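Long-range contacts in NADPH-quinone reductase (Pediococcus pentosaceus ATCC 25745, PDB 3HA2), which probably binds FMN and transfers electrons from NAD(P)H to quinones through a flavodoxin-like domain: residues 136-140 with 159-163; 1-7 with 52-58; 16-21 with 142-146. One frame throughout, in Å; residues are numbered along the deposited sequence.

Interaction 1: residues 136-140 with 159-163; sequences YLPIL and AYQQY
Leu140 and Tyr160 make the closest backbone approach, with CA atoms 7.6 Å apart, where the edge strand 135-143 passes helix 150-165. This is strand-to-helix packing in a flavodoxin-like alpha/beta fold. The helix is the last of the chain and lies on one face of the parallel sheet. Tyr163 and Leu140 carry most of the contact. Tyr163 CG lies anti to the backbone N (chi1 -161°), and the ring reaches from the helix to the strand. One face of the ring rests on Leu140. Leu140 CB stands 3.9 Å from the Tyr163 ring centroid, almost on the ring normal, in a CH-pi contact. The leucine runs back along the ring toward the helix, so its CD2 ends near the root of the tyrosine, 4.0 Å from Tyr163 CB. The same methyl lies at the edge of the Tyr160 ring, 4.1 Å from CD1 of Tyr160. Leu137 CD1 comes obliquely to the Tyr163 ring, 4.3 Å from CZ of Tyr163, and Leu137 CB lies near OH. The Tyr160 hydroxyl turns elsewhere and is hydrogen-bonded to Glu58. Several polar partners meet the Tyr163 hydroxyl. It donates to Pro138 O and is also hydrogen-bonded to Ile97 N of the neighbouring strand 94-101. A water donates to it and to Leu137 O, tying the hydroxyl to a second carbonyl of the strand segment. These bonds should hold the ring at a fixed depth against the strand. The Tyr163 OH to Pro138 O bond is short, 2.6 Å, with the donor tilted 25° from the carbonyl plane.

Interaction 2: residues 1-7 with 52-58; sequences MQTLIIV and NDRIILE
Met1, a selenomethionine, lays SE over one face of the Arg54 guanidinium, 3.6 Å from Arg54 CZ. Its chain bends at chi3 (60°), which carries CE toward Arg54 NH1. Gln2 N donates to the anti lone pair of Asp53 OD2 at 2.9 Å, nearly straight at 174°. Gln2 O accepts from both Asp53 N and Arg54 N. From Thr3 onward the strands 3-7 and 54-58 pair in parallel, as neighbouring inner strands of the flavodoxin-like sheet. Thr3 CG2 touches Ile56 CD1 at 3.8 Å. Leu4 N donates to Arg54 O, and Leu4 O accepts from Ile56 N, both at 2.8 Å. Leu4 CB also packs on the Asn52 amide, 3.5 Å from Asn52 CG, whose ND2 is hydrogen-bonded to Leu48 O. Ile5 CG2 lies 3.3 Å from Glu58 OE1, a carboxylate oxygen that is hydrogen-bonded to Tyr160. Ile6 continues the backbone pairing with Ile56 O and Glu58 N. Its CG1 runs beside Leu57 CD2, 3.8 Å away. Val7 pairs with Glu58 at the end. The regular backbone bonds satisfy buried amides between mostly apolar side chains. The charge of Arg54 is met by a salt bridge to Glu94, which probably makes its burial tolerable.

Interaction 3: residues 16-21 with 142-146; sequences NTQPFF and VHQFL. With SO4 (sulfate ion), chain C.
Phe145 has CG anti to its own N (chi1 179°), while Phe20 and Phe21 have chi1 of -75° and -72°, and these torsions bring the three rings into an aromatic cluster. Phe145 sends its edge to the face of Phe20. The centroids are 5.1 Å apart, and Phe145 CE2 comes within 3.6 Å of Phe20 CG. Phe21 in turn points its edge at the face of Phe145, with Phe21 CE2 above the ring centre. Val142 CG1 meets Phe21 CZ at 3.9 Å from the opposite direction. Leu146 extends the apolar surface outward. Its CG lies 3.6 Å from Thr17 CG2, with the two side chains set roughly perpendicular, and its CD1 touches Asn16 CB. The cluster joins the start of helix 18-25 to the end of edge strand 135-143 and the loop that follows it. A sulfate, probably from the crystallisation liquor, is held at the start of segment 16-21, next to Thr17. Thr17 OG1 donates to sulfate O1 at 2.7 Å and Asn16 N to O2 at 3.1 Å. Ser15 OG binds the ion too. In flavodoxin-like proteins the loop after the first strand commonly holds the FMN phosphate, so this anion is consistent with a phosphate site formed by hydroxyl and backbone donors.

How the interactions relate
All three contacts lie in one flavodoxin-like domain and reach the same five-stranded parallel sheet. Interaction 2 pairs two inner strands, while interactions 1 and 3 both use the edge strand 135-143. The centres of interactions 1 and 2 are about 11 Å apart, those of 1 and 3 about 15 Å, and those of 2 and 3 about 18 Å. Along the chain, interaction 2 closes before interaction 1 opens, and interaction 3 crosses both. Tyr160 links the three contacts: its hydroxyl probably bonds Glu58 of interaction 2, and its ring packs on Phe21 of interaction 3. Helices 18-25 and 150-165 meet there, and strand 3-7 leads into helix 18-25. The result is one compact domain, probably the FMN-binding one.

Interaction 1: residues 136-140 with 159-163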
loop_
_atom_site.group_PDB
_atom_site.type_symbol
_atom_site.label_atom_id
_atom_site.label_comp_id
_atom_site.label_asym_id
_atom_site.label_seq_id
_atom_site.Cartn_x
_atom_site.Cartn_y
_atom_site.Cartn_z
ATOM N N TYR A 136 -14.534 -10.855 1.167
ATOM C CA TYR A 136 -13.591 -10.516 0.100
ATOM C C TYR A 136 -13.923 -11.304 -1.162
ATOM O O TYR A 136 -13.968 -12.557 -1.146
ATOM C CB TYR A 136 -12.192 -10.893 0.569
ATOM C CG TYR A 136 -11.044 -10.346 -0.221
ATOM C CD1 TYR A 136 -10.833 -8.958 -0.316
ATOM C CD2 TYR A 136 -10.120 -11.201 -0.826
ATOM C CE1 TYR A 136 -9.746 -8.434 -1.004
ATOM C CE2 TYR A 136 -9.001 -10.672 -1.524
ATOM C CZ TYR A 136 -8.841 -9.293 -1.602
ATOM O OH TYR A 136 -7.762 -8.758 -2.241
ATOM N N LEU A 137 -14.206 -10.572 -2.233
ATOM C CA LEU A 137 -14.495 -11.163 -3.546
ATOM C C LEU A 137 -13.214 -11.517 -4.288
ATOM O O LEU A 137 -12.158 -10.947 -3.995
ATOM C CB LEU A 137 -15.296 -10.177 -4.406
ATOM C CG LEU A 137 -16.653 -9.677 -3.897
ATOM C CD1 LEU A 137 -17.166 -8.551 -4.798
ATOM C CD2 LEU A 137 -17.670 -10.799 -3.816
ATOM N N PRO A 138 -13.290 -12.448 -5.260
ATOM C CA PRO A 138 -12.114 -12.644 -6.100
ATOM C C PRO A 138 -11.808 -11.298 -6.749
ATOM O O PRO A 138 -12.718 -10.545 -7.029
ATOM C CB PRO A 138 -12.592 -13.637 -7.159
ATOM C CG PRO A 138 -13.724 -14.322 -6.561
ATOM C CD PRO A 138 -14.403 -13.317 -5.677
ATOM N N ILE A 139 -10.533 -11.009 -6.951
ATOM C CA ILE A 139 -10.061 -9.753 -7.554
ATOM C C ILE A 139 -10.315 -9.720 -9.059
ATOM O O ILE A 139 -10.107 -10.715 -9.740
ATOM C CB ILE A 139 -8.551 -9.636 -7.315
ATOM C CG1 ILE A 139 -8.264 -9.673 -5.796
ATOM C CG2 ILE A 139 -7.957 -8.377 -8.001
ATOM C CD1 ILE A 139 -6.867 -10.176 -5.436
ATOM N N LEU A 140 -10.759 -8.573 -9.579
ATOM C CA LEU A 140 -10.867 -8.418 -11.039
ATOM C C LEU A 140 -9.603 -7.695 -11.507
ATOM O O LEU A 140 -9.501 -6.479 -11.363
ATOM C CB LEU A 140 -12.150 -7.659 -11.445
ATOM C CG LEU A 140 -12.336 -7.494 -12.965
ATOM C CD1 LEU A 140 -12.271 -8.835 -13.656
ATOM C CD2 LEU A 140 -13.665 -6.838 -13.244
ATOM N N ALA A 159 -17.549 -8.805 -17.897
ATOM C CA ALA A 159 -17.110 -9.347 -16.608
ATOM C C ALA A 159 -17.191 -8.257 -15.542
ATOM O O ALA A 159 -17.602 -8.509 -14.410
ATOM C CB ALA A 159 -15.681 -9.914 -16.703
ATOM N N TYR A 160 -16.809 -7.044 -15.927
ATOM C CA TYR A 160 -16.875 -5.882 -15.032
ATOM C C TYR A 160 -18.309 -5.559 -14.600
ATOM O O TYR A 160 -18.582 -5.333 -13.410
ATOM C CB TYR A 160 -16.223 -4.684 -15.728
ATOM C CG TYR A 160 -16.263 -3.387 -14.940
ATOM C CD1 TYR A 160 -15.486 -3.219 -13.788
ATOM C CD2 TYR A 160 -17.067 -2.322 -15.361
ATOM C CE1 TYR A 160 -15.518 -2.015 -13.067
ATOM C CE2 TYR A 160 -17.108 -1.118 -14.648
ATOM C CZ TYR A 160 -16.333 -0.973 -13.507
ATOM O OH TYR A 160 -16.351 0.228 -12.825
ATOM N N GLN A 161 -19.233 -5.584 -15.563
ATOM C CA GLN A 161 -20.658 -5.399 -15.272
ATOM C C GLN A 161 -21.180 -6.437 -14.282
ATOM O O GLN A 161 -21.897 -6.095 -13.346
ATOM C CB GLN A 161 -21.493 -5.457 -16.555
ATOM C CG GLN A 161 -21.326 -4.266 -17.461
ATOM C CD GLN A 161 -22.047 -4.457 -18.787
ATOM O OE1 GLN A 161 -22.294 -5.593 -19.216
ATOM N NE2 GLN A 161 -22.384 -3.348 -19.445
ATOM N N GLN A 162 -20.820 -7.700 -14.493
ATOM C CA GLN A 162 -21.192 -8.784 -13.578
ATOM C C GLN A 162 -20.582 -8.577 -12.197
ATOM O O GLN A 162 -21.246 -8.767 -11.170
ATOM C CB GLN A 162 -20.732 -10.128 -14.141
ATOM C CG GLN A 162 -21.470 -10.525 -15.422
ATOM C CD GLN A 162 -22.966 -10.591 -15.194
ATOM O OE1 GLN A 162 -23.449 -11.403 -14.396
ATOM N NE2 GLN A 162 -23.711 -9.724 -15.879
ATOM N N TYR A 163 -19.318 -8.162 -12.195
ATOM C CA TYR A 163 -18.574 -7.908 -10.960
ATOM C C TYR A 163 -19.287 -6.863 -10.104
ATOM O O TYR A 163 -19.402 -7.018 -8.894
ATOM C CB TYR A 163 -17.140 -7.482 -11.291
ATOM C CG TYR A 163 -16.165 -7.623 -10.126
ATOM C CD1 TYR A 163 -15.798 -8.885 -9.649
ATOM C CD2 TYR A 163 -15.612 -6.489 -9.504
ATOM C CE1 TYR A 163 -14.896 -9.025 -8.572
ATOM C CE2 TYR A 163 -14.701 -6.625 -8.430
ATOM C CZ TYR A 163 -14.358 -7.894 -7.980
ATOM O OH TYR A 163 -13.478 -8.026 -6.919
HETATM O O HOH W 1 -11.458 -8.402 -4.472
#

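Interaction 2: residues 1-7 with 52-58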
loop_
_atom_site.group_PDB
_atom_site.type_symbol
_atom_site.label_atom_id
_atom_site.label_comp_id
_atom_site.label_asym_id
_atom_site.label_seq_id
_atom_site.Cartn_x
_atom_site.Cartn_y
_atom_site.Cartn_z
HETATM N N MSE A 1 -29.499 -5.011 -4.240
HETATM C CA MSE A 1 -28.093 -4.787 -3.811
HETATM C C MSE A 1 -27.595 -3.497 -4.413
HETATM O O MSE A 1 -27.741 -3.259 -5.616
HETATM C CB MSE A 1 -27.193 -5.926 -4.279
HETATM C CG MSE A 1 -25.761 -5.822 -3.768
HETATM SE SE MSE A 1 -24.567 -7.001 -4.743
HETATM C CE MSE A 1 -24.810 -6.255 -6.533
ATOM N N GLN A 2 -26.998 -2.669 -3.567
ATOM C CA GLN A 2 -26.436 -1.404 -3.995
ATOM C C GLN A 2 -24.915 -1.534 -3.997
ATOM O O GLN A 2 -24.319 -2.062 -3.040
ATOM C CB GLN A 2 -26.879 -0.273 -3.053
ATOM C CG GLN A 2 -28.394 -0.198 -2.802
ATOM C CD GLN A 2 -29.194 0.113 -4.059
ATOM O OE1 GLN A 2 -28.910 1.082 -4.758
ATOM N NE2 GLN A 2 -30.218 -0.698 -4.337
ATOM N N THR A 3 -24.297 -1.045 -5.067
ATOM C CA THR A 3 -22.841 -1.131 -5.236
ATOM C C THR A 3 -22.225 0.253 -5.332
ATOM O O THR A 3 -22.732 1.125 -6.043
ATOM C CB THR A 3 -22.488 -1.925 -6.514
ATOM O OG1 THR A 3 -23.079 -3.223 -6.439
ATOM C CG2 THR A 3 -20.983 -2.075 -6.691
ATOM N N LEU A 4 -21.129 0.441 -4.595
ATOM C CA LEU A 4 -20.373 1.675 -4.617
ATOM C C LEU A 4 -19.021 1.388 -5.250
ATOM O O LEU A 4 -18.278 0.524 -4.777
ATOM C CB LEU A 4 -20.156 2.182 -3.167
ATOM C CG LEU A 4 -19.319 3.451 -2.974
ATOM C CD1 LEU A 4 -19.940 4.666 -3.696
ATOM C CD2 LEU A 4 -19.140 3.739 -1.477
ATOM N N ILE A 5 -18.701 2.118 -6.316
ATOM C CA ILE A 5 -17.404 1.979 -6.964
ATOM C C ILE A 5 -16.548 3.203 -6.629
ATOM O O ILE A 5 -16.837 4.317 -7.074
ATOM C CB ILE A 5 -17.542 1.769 -8.478
ATOM C CG1 ILE A 5 -18.492 0.588 -8.769
ATOM C CG2 ILE A 5 -16.157 1.506 -9.117
ATOM C CD1 ILE A 5 -18.810 0.458 -10.240
ATOM N N ILE A 6 -15.511 2.971 -5.822
ATOM C CA ILE A 6 -14.544 4.009 -5.448
ATOM C C ILE A 6 -13.469 4.048 -6.526
ATOM O O ILE A 6 -12.650 3.124 -6.640
ATOM C CB ILE A 6 -13.841 3.701 -4.101
ATOM C CG1 ILE A 6 -14.855 3.448 -2.974
ATOM C CG2 ILE A 6 -12.860 4.843 -3.737
ATOM C CD1 ILE A 6 -15.823 4.593 -2.737
ATOM N N VAL A 7 -13.506 5.102 -7.323
ATOM C CA VAL A 7 -12.645 5.224 -8.494
ATOM C C VAL A 7 -11.450 6.066 -8.099
ATOM O O VAL A 7 -11.550 7.296 -7.987
ATOM C CB VAL A 7 -13.406 5.844 -9.685
ATOM C CG1 VAL A 7 -12.509 5.958 -10.930
ATOM C CG2 VAL A 7 -14.630 5.010 -9.998
ATOM N N ASN A 52 -24.264 1.314 0.943
ATOM C CA ASN A 52 -23.992 0.315 -0.099
ATOM C C ASN A 52 -23.628 -1.043 0.473
ATOM O O ASN A 52 -23.143 -1.129 1.601
ATOM C CB ASN A 52 -22.942 0.823 -1.095
ATOM C CG ASN A 52 -23.487 1.926 -1.990
ATOM O OD1 ASN A 52 -23.948 1.657 -3.104
ATOM N ND2 ASN A 52 -23.481 3.161 -1.493
ATOM N N ASP A 53 -23.893 -2.099 -0.305
ATOM C CA ASP A 53 -23.683 -3.490 0.107
ATOM C C ASP A 53 -22.397 -4.071 -0.461
ATOM O O ASP A 53 -21.752 -4.899 0.168
ATOM C CB ASP A 53 -24.854 -4.364 -0.373
ATOM C CG ASP A 53 -26.190 -3.837 0.081
ATOM O OD1 ASP A 53 -26.406 -3.802 1.312
ATOM O OD2 ASP A 53 -27.018 -3.454 -0.783
ATOM N N ARG A 54 -22.043 -3.659 -1.665
ATOM C CA ARG A 54 -20.809 -4.119 -2.283
ATOM C C ARG A 54 -19.956 -2.894 -2.590
ATOM O O ARG A 54 -20.411 -1.960 -3.241
ATOM C CB ARG A 54 -21.095 -4.899 -3.571
ATOM C CG ARG A 54 -19.839 -5.361 -4.293
ATOM C CD ARG A 54 -20.190 -6.234 -5.510
ATOM N NE ARG A 54 -20.840 -7.477 -5.103
ATOM C CZ ARG A 54 -21.442 -8.321 -5.938
ATOM N NH1 ARG A 54 -21.490 -8.062 -7.244
ATOM N NH2 ARG A 54 -22.016 -9.422 -5.461
ATOM N N ILE A 55 -18.724 -2.917 -2.100
ATOM C CA ILE A 55 -17.814 -1.797 -2.221
ATOM C C ILE A 55 -16.672 -2.280 -3.096
ATOM O O ILE A 55 -15.988 -3.251 -2.757
ATOM C CB ILE A 55 -17.230 -1.341 -0.838
ATOM C CG1 ILE A 55 -18.294 -1.299 0.297
ATOM C CG2 ILE A 55 -16.472 -0.017 -0.984
ATOM C CD1 ILE A 55 -19.509 -0.387 0.056
ATOM N N ILE A 56 -16.482 -1.611 -4.223
ATOM C CA ILE A 56 -15.422 -1.974 -5.140
ATOM C C ILE A 56 -14.380 -0.864 -5.174
ATOM O O ILE A 56 -14.710 0.307 -5.360
ATOM C CB ILE A 56 -15.995 -2.248 -6.534
ATOM C CG1 ILE A 56 -16.798 -3.556 -6.505
ATOM C CG2 ILE A 56 -14.892 -2.265 -7.582
ATOM C CD1 ILE A 56 -17.709 -3.758 -7.714
ATOM N N LEU A 57 -13.124 -1.227 -4.970
ATOM C CA LEU A 57 -12.062 -0.235 -5.094
ATOM C C LEU A 57 -11.418 -0.435 -6.442
ATOM O O LEU A 57 -10.931 -1.528 -6.756
ATOM C CB LEU A 57 -11.019 -0.407 -4.003
ATOM C CG LEU A 57 -11.568 -0.513 -2.577
ATOM C CD1 LEU A 57 -10.362 -0.650 -1.620
ATOM C CD2 LEU A 57 -12.474 0.657 -2.186
ATOM N N GLU A 58 -11.421 0.633 -7.229
ATOM C CA GLU A 58 -11.004 0.589 -8.632
ATOM C C GLU A 58 -9.804 1.520 -8.843
ATOM O O GLU A 58 -9.915 2.766 -8.742
ATOM C CB GLU A 58 -12.188 1.001 -9.517
ATOM C CG GLU A 58 -11.891 1.009 -10.995
ATOM C CD GLU A 58 -13.134 0.945 -11.842
ATOM O OE1 GLU A 58 -14.146 0.338 -11.411
ATOM O OE2 GLU A 58 -13.089 1.497 -12.961
#

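Interaction 3: residues 16-21 with 142-146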
loop_
_atom_site.group_PDB
_atom_site.type_symbol
_atom_site.label_atom_id
_atom_site.label_comp_id
_atom_site.label_asym_id
_atom_site.label_seq_id
_atom_site.Cartn_x
_atom_site.Cartn_y
_atom_site.Cartn_z
ATOM N N ASN A 16 -7.538 7.211 -20.122
ATOM C CA ASN A 16 -8.182 6.690 -21.337
ATOM C C ASN A 16 -8.972 5.402 -21.072
ATOM O O ASN A 16 -9.800 4.998 -21.883
ATOM C CB ASN A 16 -7.151 6.433 -22.449
ATOM C CG ASN A 16 -6.685 7.704 -23.132
ATOM O OD1 ASN A 16 -5.484 7.941 -23.263
ATOM N ND2 ASN A 16 -7.629 8.526 -23.568
ATOM N N THR A 17 -8.709 4.757 -19.946
ATOM C CA THR A 17 -9.347 3.478 -19.634
ATOM C C THR A 17 -10.666 3.648 -18.885
ATOM O O THR A 17 -11.649 2.963 -19.175
ATOM C CB THR A 17 -8.450 2.588 -18.769
ATOM O OG1 THR A 17 -8.206 3.244 -17.519
ATOM C CG2 THR A 17 -7.137 2.306 -19.456
ATOM N N GLN A 18 -10.678 4.570 -17.923
ATOM C CA GLN A 18 -11.823 4.738 -17.026
ATOM C C GLN A 18 -13.163 5.129 -17.665
ATOM O O GLN A 18 -14.203 4.620 -17.230
ATOM C CB GLN A 18 -11.449 5.645 -15.849
ATOM C CG GLN A 18 -10.377 5.012 -14.982
ATOM C CD GLN A 18 -10.757 3.608 -14.569
ATOM O OE1 GLN A 18 -11.606 3.425 -13.708
ATOM N NE2 GLN A 18 -10.141 2.602 -15.205
ATOM N N PRO A 19 -13.158 5.983 -18.720
ATOM C CA PRO A 19 -14.445 6.196 -19.372
ATOM C C PRO A 19 -15.117 4.914 -19.876
ATOM O O PRO A 19 -16.349 4.857 -19.920
ATOM C CB PRO A 19 -14.105 7.122 -20.550
ATOM C CG PRO A 19 -12.844 7.802 -20.136
ATOM C CD PRO A 19 -12.091 6.781 -19.361
ATOM N N PHE A 20 -14.327 3.908 -20.262
ATOM C CA PHE A 20 -14.889 2.631 -20.745
ATOM C C PHE A 20 -15.683 1.963 -19.622
ATOM O O PHE A 20 -16.758 1.412 -19.849
ATOM C CB PHE A 20 -13.785 1.653 -21.182
ATOM C CG PHE A 20 -13.147 1.973 -22.508
ATOM C CD1 PHE A 20 -13.632 1.404 -23.681
ATOM C CD2 PHE A 20 -12.017 2.787 -22.574
ATOM C CE1 PHE A 20 -13.036 1.673 -24.917
ATOM C CE2 PHE A 20 -11.404 3.056 -23.800
ATOM C CZ PHE A 20 -11.919 2.500 -24.976
ATOM N N PHE A 21 -15.111 1.986 -18.420
ATOM C CA PHE A 21 -15.702 1.335 -17.251
ATOM C C PHE A 21 -16.928 2.110 -16.754
ATOM O O PHE A 21 -17.956 1.523 -16.417
ATOM C CB PHE A 21 -14.632 1.153 -16.170
ATOM C CG PHE A 21 -13.623 0.086 -16.516
ATOM C CD1 PHE A 21 -13.770 -1.202 -16.027
ATOM C CD2 PHE A 21 -12.567 0.354 -17.385
ATOM C CE1 PHE A 21 -12.870 -2.211 -16.366
ATOM C CE2 PHE A 21 -11.660 -0.645 -17.735
ATOM C CZ PHE A 21 -11.813 -1.929 -17.217
ATOM N N VAL A 142 -7.150 -6.289 -14.374
ATOM C CA VAL A 142 -7.338 -5.760 -15.722
ATOM C C VAL A 142 -5.950 -5.426 -16.266
ATOM O O VAL A 142 -5.365 -4.415 -15.901
ATOM C CB VAL A 142 -8.244 -4.504 -15.693
ATOM C CG1 VAL A 142 -8.411 -3.899 -17.085
ATOM C CG2 VAL A 142 -9.617 -4.840 -15.085
ATOM N N HIS A 143 -5.450 -6.270 -17.166
ATOM C CA HIS A 143 -4.081 -6.147 -17.655
ATOM C C HIS A 143 -4.031 -5.601 -19.088
ATOM O O HIS A 143 -4.545 -6.230 -20.010
ATOM C CB HIS A 143 -3.389 -7.502 -17.600
ATOM C CG HIS A 143 -3.205 -8.040 -16.219
ATOM N ND1 HIS A 143 -3.918 -9.120 -15.743
ATOM C CD2 HIS A 143 -2.372 -7.671 -15.223
ATOM C CE1 HIS A 143 -3.536 -9.389 -14.510
ATOM N NE2 HIS A 143 -2.594 -8.531 -14.171
ATOM N N GLN A 144 -3.438 -4.416 -19.240
ATOM C CA GLN A 144 -3.201 -3.780 -20.564
ATOM C C GLN A 144 -4.499 -3.534 -21.324
ATOM O O GLN A 144 -4.599 -3.795 -22.530
ATOM C CB GLN A 144 -2.203 -4.589 -21.399
ATOM C CG GLN A 144 -0.824 -4.719 -20.725
ATOM C CD GLN A 144 0.190 -5.522 -21.541
ATOM O OE1 GLN A 144 -0.152 -6.457 -22.260
ATOM N NE2 GLN A 144 1.456 -5.142 -21.423
ATOM N N PHE A 145 -5.491 -2.998 -20.612
ATOM C CA PHE A 145 -6.822 -2.858 -21.185
ATOM C C PHE A 145 -6.818 -2.177 -22.545
ATOM O O PHE A 145 -7.501 -2.627 -23.464
ATOM C CB PHE A 145 -7.767 -2.095 -20.262
ATOM C CG PHE A 145 -9.135 -1.921 -20.842
ATOM C CD1 PHE A 145 -10.089 -2.930 -20.723
ATOM C CD2 PHE A 145 -9.461 -0.771 -21.541
ATOM C CE1 PHE A 145 -11.363 -2.773 -21.278
ATOM C CE2 PHE A 145 -10.724 -0.618 -22.119
ATOM C CZ PHE A 145 -11.674 -1.627 -21.985
ATOM N N LEU A 146 -6.066 -1.089 -22.665
ATOM C CA LEU A 146 -6.093 -0.297 -23.907
ATOM C C LEU A 146 -5.451 -1.006 -25.091
ATOM O O LEU A 146 -5.694 -0.619 -26.230
ATOM C CB LEU A 146 -5.424 1.075 -23.718
ATOM C CG LEU A 146 -6.177 2.109 -22.880
ATOM C CD1 LEU A 146 -5.291 3.335 -22.720
ATOM C CD2 LEU A 146 -7.523 2.478 -23.507
HETATM S S SO4 C . -4.988 5.098 -17.979
HETATM O O1 SO4 C . -6.320 5.196 -17.393
HETATM O O2 SO4 C . -5.044 5.554 -19.365
HETATM O O3 SO4 C . -4.063 5.950 -17.237
HETATM O O4 SO4 C . -4.537 3.714 -17.906
#